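Local coordinates for putative cytoplasmic protein (Enterobacter cloacae, PDB 4HFK), which is probably a type VI secretion amidase effector of the Tae4 family that cleaves peptide bonds of bacterial cell-wall peptidoglycan, at residues W25-E30 and M63-N68; F93-M98 and D137-V142; S115-Q120 and H155-P160. All coordinates share one frame; numbering follows the deposited sequence.

Contact 1: W25-E30 and M63-N68; sequences WNRFKE and MSYVLN
Tyr65 reaches across from segment 63-68 and donates a hydrogen bond from its hydroxyl to Glu30, with OH of Tyr65 2.6 Å from OE1 of Glu30. The ring is swung out to this carboxylate by a chi1 of 175°, which sets CG opposite the backbone N. Within its own segment Glu30 is also held by Arg27, whose guanidinium grips it side-on: NE of Arg27 donates to OE1 of Glu30 at 2.9 Å and NH2 to OE2 at 2.8 Å, a two-pronged salt bridge made possible by the bends of the arginine chain at chi2 and chi3. OE1 thus takes two donors, NE of Arg27 and OH of Tyr65, which arrive from opposite faces of the carboxylate plane and should fix its rotation. At the edge of the tyrosine ring, CE2 of Tyr65 lies 3.2 Å from the carbonyl O of Arg27.

The two elements are helices 21-30 and 59-68, consistent with the helical part of the papain-like (clan CA) fold of the amidase family, and their axes approach to 8.7 Å at 140°, nearer antiparallel than parallel.

Apolar packing fills the other flank. CG2 of Val66 sits 3.9 Å from CB of Phe28, against the base of the side chain, while the methyl CE of Met63 meets the edge of the Phe28 ring, 4.0 Å from CE1. Beyond them, Phe28 also packs on Thr143 and Leu144 of strand 140-145.

Contact 2: F93-M98 and D137-V142; sequences FRVKDM and DATGHV
Val95 and Lys96, in the first turn of helix 95-106, face Ala138 and Thr139 on the approach to strand 140-145; CA of Val95 is 6.6 Å from CA of Ala138, and the next pair keeps the same spacing. No backbone hydrogen bond joins the two segments, and Arg94 occupies the N-cap position of the helix.

Val95 is the hub. A chi1 of 73° places CG1 between the backbone N and carbonyl carbon, so the two methyls spread over different partners: CG1 packs on CB of Ala138 at 4.0 Å, whereas CG2 lies 3.6 Å from the carbonyl O of Gly140 and 4.0 Å from CG2 of Val142. One turn later along the helix, CG of Met98 touches the same Val142 methyl, at 4.2 Å. Lys96 contributes its CB, 4.2 Å from OG1 of Thr139, and its amine leads to Asn49 and Glu46 of a neighbouring chain.

The join is therefore made mainly by apolar side-chain atoms, with the carbonyl O of Gly140 and OG1 of Thr139 also in van der Waals contact, while the helix start turns its Arg94 and Lys96 to a neighbouring chain. Between these two segments the fit probably rests on shape rather than on directional bonds.

Contact 3: S115-Q120 and H155-P160; sequences SPTPAQ and HFLGSP
CG of Pro118 sits over the face of the Phe156 aromatic ring, 4.0 Å from its centroid and only 12° off the normal: a proline CH-pi contact between two loops. These loops flank the four-stranded antiparallel sheet of this probable amidase: segment 115-120 follows strand 111-114, and the loop holding 155-160 runs from strand 140-145 to strand 166-174, with residues Phe156 to Ser159 forming a type II beta turn.

The proline ring is not alone on Phe156. CD of Pro118 comes to 3.9 Å from CG of Phe156, and the backbone of Thr117 lies close, with its carbonyl carbon C 3.3 Å from CD1 of Phe156. A chi1 of -64° turns the phenylalanine CG opposite its own carbonyl carbon and brings the ring against the Pro116 to Pro118 backbone. Further in, Phe156 meets the rings of Phe130 and Trp145 edge-to-face, so the loop contact continues into the sheet's packing.

A single hydrogen bond crosses between the loops, from N of Leu157 to O of Pro116, at 3.0 Å and nearly straight, with an angle of 170° at the hydrogen. It holds the beginning of the turn beside Pro116. Leu157 then lays its CD1 against Ser115, 3.7 Å from CB of Ser115, and its CG beside the proline ring of Pro116.

Thr117 is held by its own segment. Its OG1 accepts from the N of Ala119, an ST turn, and the side chain of Gln120 folds back to it. OE1 of Gln120 accepts two donors from Thr117, the backbone N at 2.9 Å and the hydroxyl OG1 at 3.0 Å.

Contacts 1 and 2 belong to one packed region, whereas contact 3 lies toward the periphery. Helix 59-68 of contact 1 and helix 95-106 of contact 2 meet through Met63, Ser64 and Leu67 around Met98, and Met63 also reaches Val142, so strand 140-145 borders both. Contact 2 is buried, mainly apolar and without a hydrogen bond between its segments; contact 1 is half buried, with an apolar flank and a polar cluster on its more exposed side. Contact 3 joins loops, about 17 Å between its centre and that of the chain, through a proline-aromatic contact and a backbone bond. It touches contact 2 where His141 and His155 pack edge-to-face, but not contact 1.

Contact 1: W25-E30 and M63-N68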
loop_
_atom_site.group_PDB
_atom_site.type_symbol
_atom_site.label_atom_id
_atom_site.label_comp_id
_atom_site.label_asym_id
_atom_site.label_seq_id
_atom_site.Cartn_x
_atom_site.Cartn_y
_atom_site.Cartn_z
ATOM N N TRP A 25 40.832 -3.104 6.994
ATOM C CA TRP A 25 40.680 -1.734 6.518
ATOM C C TRP A 25 40.845 -1.654 5.001
ATOM O O TRP A 25 40.100 -0.941 4.325
ATOM C CB TRP A 25 41.682 -0.804 7.223
ATOM C CG TRP A 25 41.431 0.650 6.955
ATOM C CD1 TRP A 25 41.964 1.407 5.948
ATOM C CD2 TRP A 25 40.569 1.524 7.701
ATOM N NE1 TRP A 25 41.486 2.695 6.025
ATOM C CE2 TRP A 25 40.630 2.795 7.094
ATOM C CE3 TRP A 25 39.750 1.354 8.824
ATOM C CZ2 TRP A 25 39.907 3.895 7.574
ATOM C CZ3 TRP A 25 39.034 2.449 9.305
ATOM C CH2 TRP A 25 39.118 3.699 8.680
ATOM N N ASN A 26 41.818 -2.386 4.464
ATOM C CA ASN A 26 42.041 -2.403 3.017
ATOM C C ASN A 26 40.903 -3.076 2.248
ATOM O O ASN A 26 40.526 -2.627 1.169
ATOM C CB ASN A 26 43.384 -3.075 2.677
ATOM C CG ASN A 26 44.585 -2.244 3.125
ATOM O OD1 ASN A 26 44.551 -1.013 3.082
ATOM N ND2 ASN A 26 45.644 -2.915 3.561
ATOM N N ARG A 27 40.368 -4.160 2.796
ATOM C CA ARG A 27 39.246 -4.839 2.158
ATOM C C ARG A 27 38.017 -3.939 2.178
ATOM O O ARG A 27 37.280 -3.859 1.196
ATOM C CB ARG A 27 38.939 -6.174 2.854
ATOM C CG ARG A 27 40.057 -7.232 2.780
ATOM C CD ARG A 27 40.360 -7.720 1.353
ATOM N NE ARG A 27 41.113 -6.737 0.571
ATOM C CZ ARG A 27 42.397 -6.435 0.772
ATOM N NH1 ARG A 27 43.090 -7.049 1.729
ATOM N NH2 ARG A 27 42.991 -5.515 0.020
ATOM N N PHE A 28 37.804 -3.243 3.292
ATOM C CA PHE A 28 36.638 -2.374 3.385
ATOM C C PHE A 28 36.707 -1.260 2.351
ATOM O O PHE A 28 35.687 -0.919 1.728
ATOM C CB PHE A 28 36.465 -1.794 4.789
ATOM C CG PHE A 28 35.142 -1.112 4.988
ATOM C CD1 PHE A 28 34.096 -1.775 5.613
ATOM C CD2 PHE A 28 34.935 0.179 4.517
ATOM C CE1 PHE A 28 32.863 -1.154 5.787
ATOM C CE2 PHE A 28 33.707 0.814 4.683
ATOM C CZ PHE A 28 32.667 0.146 5.324
ATOM N N LYS A 29 37.905 -0.703 2.160
ATOM C CA LYS A 29 38.118 0.361 1.176
ATOM C C LYS A 29 37.607 -0.062 -0.189
ATOM O O LYS A 29 37.026 0.738 -0.926
ATOM C CB LYS A 29 39.616 0.703 1.043
ATOM C CG LYS A 29 40.159 1.692 2.067
ATOM C CD LYS A 29 41.625 2.045 1.768
ATOM C CE LYS A 29 41.753 2.858 0.482
ATOM N NZ LYS A 29 43.164 3.260 0.189
ATOM N N GLU A 30 37.839 -1.326 -0.526
ATOM C CA GLU A 30 37.478 -1.837 -1.845
ATOM C C GLU A 30 35.973 -1.848 -2.058
ATOM O O GLU A 30 35.509 -1.790 -3.197
ATOM C CB GLU A 30 38.063 -3.237 -2.053
ATOM C CG GLU A 30 39.585 -3.229 -2.242
ATOM C CD GLU A 30 40.221 -4.567 -1.944
ATOM O OE1 GLU A 30 39.512 -5.470 -1.439
ATOM O OE2 GLU A 30 41.440 -4.711 -2.200
ATOM N N MET A 63 30.549 -5.731 5.068
ATOM C CA MET A 63 31.240 -6.400 6.165
ATOM C C MET A 63 31.369 -7.894 5.884
ATOM O O MET A 63 32.306 -8.532 6.360
ATOM C CB MET A 63 30.548 -6.142 7.512
ATOM C CG MET A 63 31.401 -6.506 8.732
ATOM S SD MET A 63 33.005 -5.656 8.824
ATOM C CE MET A 63 32.442 -3.959 8.664
ATOM N N SER A 64 30.435 -8.440 5.102
ATOM C CA SER A 64 30.504 -9.837 4.678
ATOM C C SER A 64 31.728 -10.020 3.791
ATOM O O SER A 64 32.446 -11.011 3.912
ATOM C CB SER A 64 29.259 -10.231 3.880
ATOM O OG SER A 64 28.112 -10.289 4.702
ATOM N N TYR A 65 31.949 -9.061 2.896
ATOM C CA TYR A 65 33.131 -9.064 2.037
ATOM C C TYR A 65 34.414 -9.010 2.860
ATOM O O TYR A 65 35.364 -9.761 2.599
ATOM C CB TYR A 65 33.107 -7.868 1.081
ATOM C CG TYR A 65 34.363 -7.743 0.244
ATOM C CD1 TYR A 65 34.606 -8.607 -0.813
ATOM C CD2 TYR A 65 35.297 -6.761 0.512
ATOM C CE1 TYR A 65 35.759 -8.493 -1.582
ATOM C CE2 TYR A 65 36.443 -6.630 -0.243
ATOM C CZ TYR A 65 36.670 -7.499 -1.288
ATOM O OH TYR A 65 37.817 -7.365 -2.038
ATOM N N VAL A 66 34.444 -8.112 3.843
ATOM C CA VAL A 66 35.636 -7.942 4.677
ATOM C C VAL A 66 35.965 -9.240 5.401
ATOM O O VAL A 66 37.110 -9.712 5.385
ATOM C CB VAL A 66 35.444 -6.828 5.724
ATOM C CG1 VAL A 66 36.613 -6.822 6.718
ATOM C CG2 VAL A 66 35.302 -5.466 5.043
ATOM N N LEU A 67 34.950 -9.808 6.044
ATOM C CA LEU A 67 35.132 -11.001 6.851
ATOM C C LEU A 67 35.562 -12.168 5.966
ATOM O O LEU A 67 36.499 -12.896 6.306
ATOM C CB LEU A 67 33.837 -11.337 7.594
ATOM C CG LEU A 67 33.458 -10.397 8.747
ATOM C CD1 LEU A 67 32.079 -10.725 9.326
ATOM C CD2 LEU A 67 34.514 -10.475 9.831
ATOM N N ASN A 68 34.883 -12.336 4.830
ATOM C CA ASN A 68 35.212 -13.400 3.881
ATOM C C ASN A 68 36.670 -13.355 3.435
ATOM O O ASN A 68 37.302 -14.396 3.249
ATOM C CB ASN A 68 34.315 -13.313 2.647
ATOM C CG ASN A 68 33.021 -14.099 2.799
ATOM O OD1 ASN A 68 33.014 -15.218 3.310
ATOM N ND2 ASN A 68 31.922 -13.514 2.346
#

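Contact 2: F93-M98 and D137-V142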
loop_
_atom_site.group_PDB
_atom_site.type_symbol
_atom_site.label_atom_id
_atom_site.label_comp_id
_atom_site.label_asym_id
_atom_site.label_seq_id
_atom_site.Cartn_x
_atom_site.Cartn_y
_atom_site.Cartn_z
ATOM N N PHE A 93 22.618 -10.050 3.802
ATOM C CA PHE A 93 21.973 -8.827 3.330
ATOM C C PHE A 93 21.138 -8.110 4.398
ATOM O O PHE A 93 20.556 -7.057 4.130
ATOM C CB PHE A 93 21.134 -9.097 2.076
ATOM C CG PHE A 93 20.029 -10.092 2.282
ATOM C CD1 PHE A 93 18.748 -9.663 2.609
ATOM C CD2 PHE A 93 20.263 -11.455 2.126
ATOM C CE1 PHE A 93 17.711 -10.572 2.793
ATOM C CE2 PHE A 93 19.228 -12.385 2.316
ATOM C CZ PHE A 93 17.950 -11.938 2.646
ATOM N N ARG A 94 21.094 -8.663 5.607
ATOM C CA ARG A 94 20.342 -8.034 6.694
ATOM C C ARG A 94 21.327 -7.599 7.766
ATOM O O ARG A 94 22.137 -8.408 8.237
ATOM C CB ARG A 94 19.316 -9.009 7.303
ATOM C CG ARG A 94 18.261 -9.531 6.330
ATOM C CD ARG A 94 17.025 -10.094 7.064
ATOM N NE ARG A 94 15.919 -10.292 6.129
ATOM C CZ ARG A 94 15.558 -11.471 5.623
ATOM N NH1 ARG A 94 16.179 -12.586 5.995
ATOM N NH2 ARG A 94 14.554 -11.537 4.755
ATOM N N VAL A 95 21.273 -6.333 8.161
ATOM C CA VAL A 95 22.243 -5.850 9.142
ATOM C C VAL A 95 22.040 -6.530 10.502
ATOM O O VAL A 95 23.009 -6.756 11.240
ATOM C CB VAL A 95 22.243 -4.302 9.251
ATOM C CG1 VAL A 95 20.999 -3.794 9.963
ATOM C CG2 VAL A 95 23.496 -3.823 9.972
ATOM N N LYS A 96 20.794 -6.896 10.822
ATOM C CA LYS A 96 20.521 -7.558 12.107
ATOM C C LYS A 96 21.258 -8.901 12.211
ATOM O O LYS A 96 21.718 -9.289 13.288
ATOM C CB LYS A 96 19.006 -7.736 12.347
ATOM C CG LYS A 96 18.325 -8.819 11.488
ATOM C CD LYS A 96 16.777 -8.782 11.602
ATOM C CE LYS A 96 16.170 -9.987 10.851
ATOM N NZ LYS A 96 14.699 -9.898 10.559
ATOM N N ASP A 97 21.390 -9.594 11.084
ATOM C CA ASP A 97 22.110 -10.864 11.045
ATOM C C ASP A 97 23.609 -10.642 11.229
ATOM O O ASP A 97 24.283 -11.419 11.912
ATOM C CB ASP A 97 21.873 -11.571 9.710
ATOM C CG ASP A 97 20.476 -12.138 9.584
ATOM O OD1 ASP A 97 19.738 -12.125 10.586
ATOM O OD2 ASP A 97 20.119 -12.608 8.480
ATOM N N MET A 98 24.144 -9.600 10.600
ATOM C CA MET A 98 25.581 -9.327 10.733
ATOM C C MET A 98 25.905 -8.951 12.186
ATOM O O MET A 98 26.916 -9.382 12.745
ATOM C CB MET A 98 26.027 -8.217 9.772
ATOM C CG MET A 98 27.490 -7.782 9.940
ATOM S SD MET A 98 28.709 -9.102 9.703
ATOM C CE MET A 98 28.343 -9.648 8.036
ATOM N N ASP A 137 14.666 0.970 8.433
ATOM C CA ASP A 137 15.180 -0.164 7.668
ATOM C C ASP A 137 16.378 -0.853 8.317
ATOM O O ASP A 137 16.913 -1.819 7.763
ATOM C CB ASP A 137 15.574 0.275 6.248
ATOM C CG ASP A 137 16.785 1.194 6.237
ATOM O OD1 ASP A 137 16.795 2.178 7.008
ATOM O OD2 ASP A 137 17.730 0.933 5.459
ATOM N N ALA A 138 16.815 -0.359 9.476
ATOM C CA ALA A 138 18.062 -0.844 10.069
ATOM C C ALA A 138 18.163 -0.571 11.567
ATOM O O ALA A 138 17.991 0.568 12.010
ATOM C CB ALA A 138 19.269 -0.232 9.328
ATOM N N THR A 139 18.448 -1.615 12.342
ATOM C CA THR A 139 18.613 -1.471 13.791
ATOM C C THR A 139 19.971 -0.877 14.149
ATOM O O THR A 139 20.204 -0.475 15.296
ATOM C CB THR A 139 18.480 -2.825 14.525
ATOM O OG1 THR A 139 19.312 -3.805 13.885
ATOM C CG2 THR A 139 17.033 -3.304 14.517
ATOM N N GLY A 140 20.880 -0.849 13.180
ATOM C CA GLY A 140 22.178 -0.232 13.405
ATOM C C GLY A 140 23.106 -0.179 12.205
ATOM O O GLY A 140 22.694 -0.455 11.077
ATOM N N HIS A 141 24.364 0.180 12.462
ATOM C CA HIS A 141 25.381 0.290 11.423
ATOM C C HIS A 141 26.650 -0.430 11.876
ATOM O O HIS A 141 27.099 -0.262 13.020
ATOM C CB HIS A 141 25.700 1.766 11.132
ATOM C CG HIS A 141 26.707 1.961 10.035
ATOM N ND1 HIS A 141 26.399 1.787 8.706
ATOM C CD2 HIS A 141 28.016 2.306 10.082
ATOM C CE1 HIS A 141 27.477 2.024 7.972
ATOM N NE2 HIS A 141 28.468 2.338 8.782
ATOM N N VAL A 142 27.221 -1.228 10.977
ATOM C CA VAL A 142 28.416 -2.009 11.279
ATOM C C VAL A 142 29.573 -1.543 10.402
ATOM O O VAL A 142 29.459 -1.534 9.174
ATOM C CB VAL A 142 28.191 -3.512 11.018
ATOM C CG1 VAL A 142 29.466 -4.281 11.311
ATOM C CG2 VAL A 142 27.049 -4.037 11.885
#

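Contact 3: S115-Q120 and H155-P160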
loop_
_atom_site.group_PDB
_atom_site.type_symbol
_atom_site.label_atom_id
_atom_site.label_comp_id
_atom_site.label_asym_id
_atom_site.label_seq_id
_atom_site.Cartn_x
_atom_site.Cartn_y
_atom_site.Cartn_z
ATOM N N SER A 115 25.069 5.687 25.227
ATOM C CA SER A 115 25.408 7.056 24.822
ATOM C C SER A 115 26.795 7.138 24.190
ATOM O O SER A 115 27.676 7.805 24.731
ATOM C CB SER A 115 25.359 7.998 26.030
ATOM O OG SER A 115 24.097 7.960 26.672
ATOM N N PRO A 116 26.997 6.456 23.049
ATOM C CA PRO A 116 28.358 6.306 22.524
ATOM C C PRO A 116 28.943 7.588 21.947
ATOM O O PRO A 116 28.286 8.281 21.168
ATOM C CB PRO A 116 28.193 5.269 21.402
ATOM C CG PRO A 116 26.768 5.417 20.955
ATOM C CD PRO A 116 25.987 5.799 22.195
ATOM N N THR A 117 30.180 7.884 22.339
ATOM C CA THR A 117 30.971 8.949 21.735
ATOM C C THR A 117 32.338 8.343 21.434
ATOM O O THR A 117 32.607 7.211 21.834
ATOM C CB THR A 117 31.137 10.164 22.689
ATOM O OG1 THR A 117 32.036 9.826 23.744
ATOM C CG2 THR A 117 29.810 10.575 23.281
ATOM N N PRO A 118 33.206 9.076 20.717
ATOM C CA PRO A 118 34.527 8.472 20.519
ATOM C C PRO A 118 35.349 8.344 21.807
ATOM O O PRO A 118 36.372 7.657 21.788
ATOM C CB PRO A 118 35.214 9.451 19.567
ATOM C CG PRO A 118 34.075 10.111 18.805
ATOM C CD PRO A 118 32.985 10.244 19.837
ATOM N N ALA A 119 34.923 8.989 22.892
ATOM C CA ALA A 119 35.694 8.987 24.140
ATOM C C ALA A 119 36.030 7.570 24.568
ATOM O O ALA A 119 37.150 7.275 24.984
ATOM C CB ALA A 119 34.929 9.682 25.247
ATOM N N GLN A 120 35.038 6.699 24.457
ATOM C CA GLN A 120 35.142 5.342 24.947
ATOM C C GLN A 120 36.022 4.478 24.044
ATOM O O GLN A 120 36.373 3.349 24.401
ATOM C CB GLN A 120 33.730 4.754 25.066
ATOM C CG GLN A 120 32.839 5.478 26.082
ATOM C CD GLN A 120 31.752 6.322 25.442
ATOM O OE1 GLN A 120 31.964 6.944 24.403
ATOM N NE2 GLN A 120 30.572 6.343 26.062
ATOM N N HIS A 155 28.515 6.648 13.533
ATOM C CA HIS A 155 27.193 7.008 14.033
ATOM C C HIS A 155 27.187 7.065 15.560
ATOM O O HIS A 155 26.368 6.419 16.228
ATOM C CB HIS A 155 26.115 6.063 13.473
ATOM C CG HIS A 155 25.983 6.140 11.984
ATOM N ND1 HIS A 155 25.334 7.173 11.345
ATOM C CD2 HIS A 155 26.472 5.339 11.000
ATOM C CE1 HIS A 155 25.399 6.998 10.035
ATOM N NE2 HIS A 155 26.088 5.888 9.803
ATOM N N PHE A 156 28.126 7.842 16.098
ATOM C CA PHE A 156 28.120 8.195 17.505
ATOM C C PHE A 156 27.016 9.221 17.699
ATOM O O PHE A 156 26.406 9.673 16.721
ATOM C CB PHE A 156 29.454 8.831 17.907
ATOM C CG PHE A 156 30.642 7.908 17.779
ATOM C CD1 PHE A 156 30.932 6.983 18.785
ATOM C CD2 PHE A 156 31.481 7.982 16.669
ATOM C CE1 PHE A 156 32.034 6.130 18.677
ATOM C CE2 PHE A 156 32.580 7.137 16.554
ATOM C CZ PHE A 156 32.856 6.210 17.555
ATOM N N LEU A 157 26.759 9.586 18.953
ATOM C CA LEU A 157 25.872 10.710 19.241
ATOM C C LEU A 157 26.364 11.913 18.449
ATOM O O LEU A 157 27.568 12.151 18.355
ATOM C CB LEU A 157 25.870 11.042 20.740
ATOM C CG LEU A 157 25.253 10.000 21.677
ATOM C CD1 LEU A 157 25.479 10.379 23.144
ATOM C CD2 LEU A 157 23.760 9.827 21.390
ATOM N N GLY A 158 25.439 12.645 17.843
ATOM C CA GLY A 158 25.791 13.850 17.119
ATOM C C GLY A 158 26.556 13.694 15.810
ATOM O O GLY A 158 26.958 14.710 15.222
ATOM N N SER A 159 26.770 12.461 15.345
ATOM C CA SER A 159 27.451 12.259 14.058
ATOM C C SER A 159 26.605 12.849 12.927
ATOM O O SER A 159 25.382 12.661 12.895
ATOM C CB SER A 159 27.753 10.776 13.777
ATOM O OG SER A 159 28.824 10.276 14.569
ATOM N N PRO A 160 27.256 13.558 11.992
ATOM C CA PRO A 160 26.553 14.330 10.953
ATOM C C PRO A 160 25.775 13.478 9.955
ATOM O O PRO A 160 24.875 13.997 9.304
ATOM C CB PRO A 160 27.691 15.072 10.230
ATOM C CG PRO A 160 28.922 14.264 10.506
ATOM C CD PRO A 160 28.721 13.706 11.898
#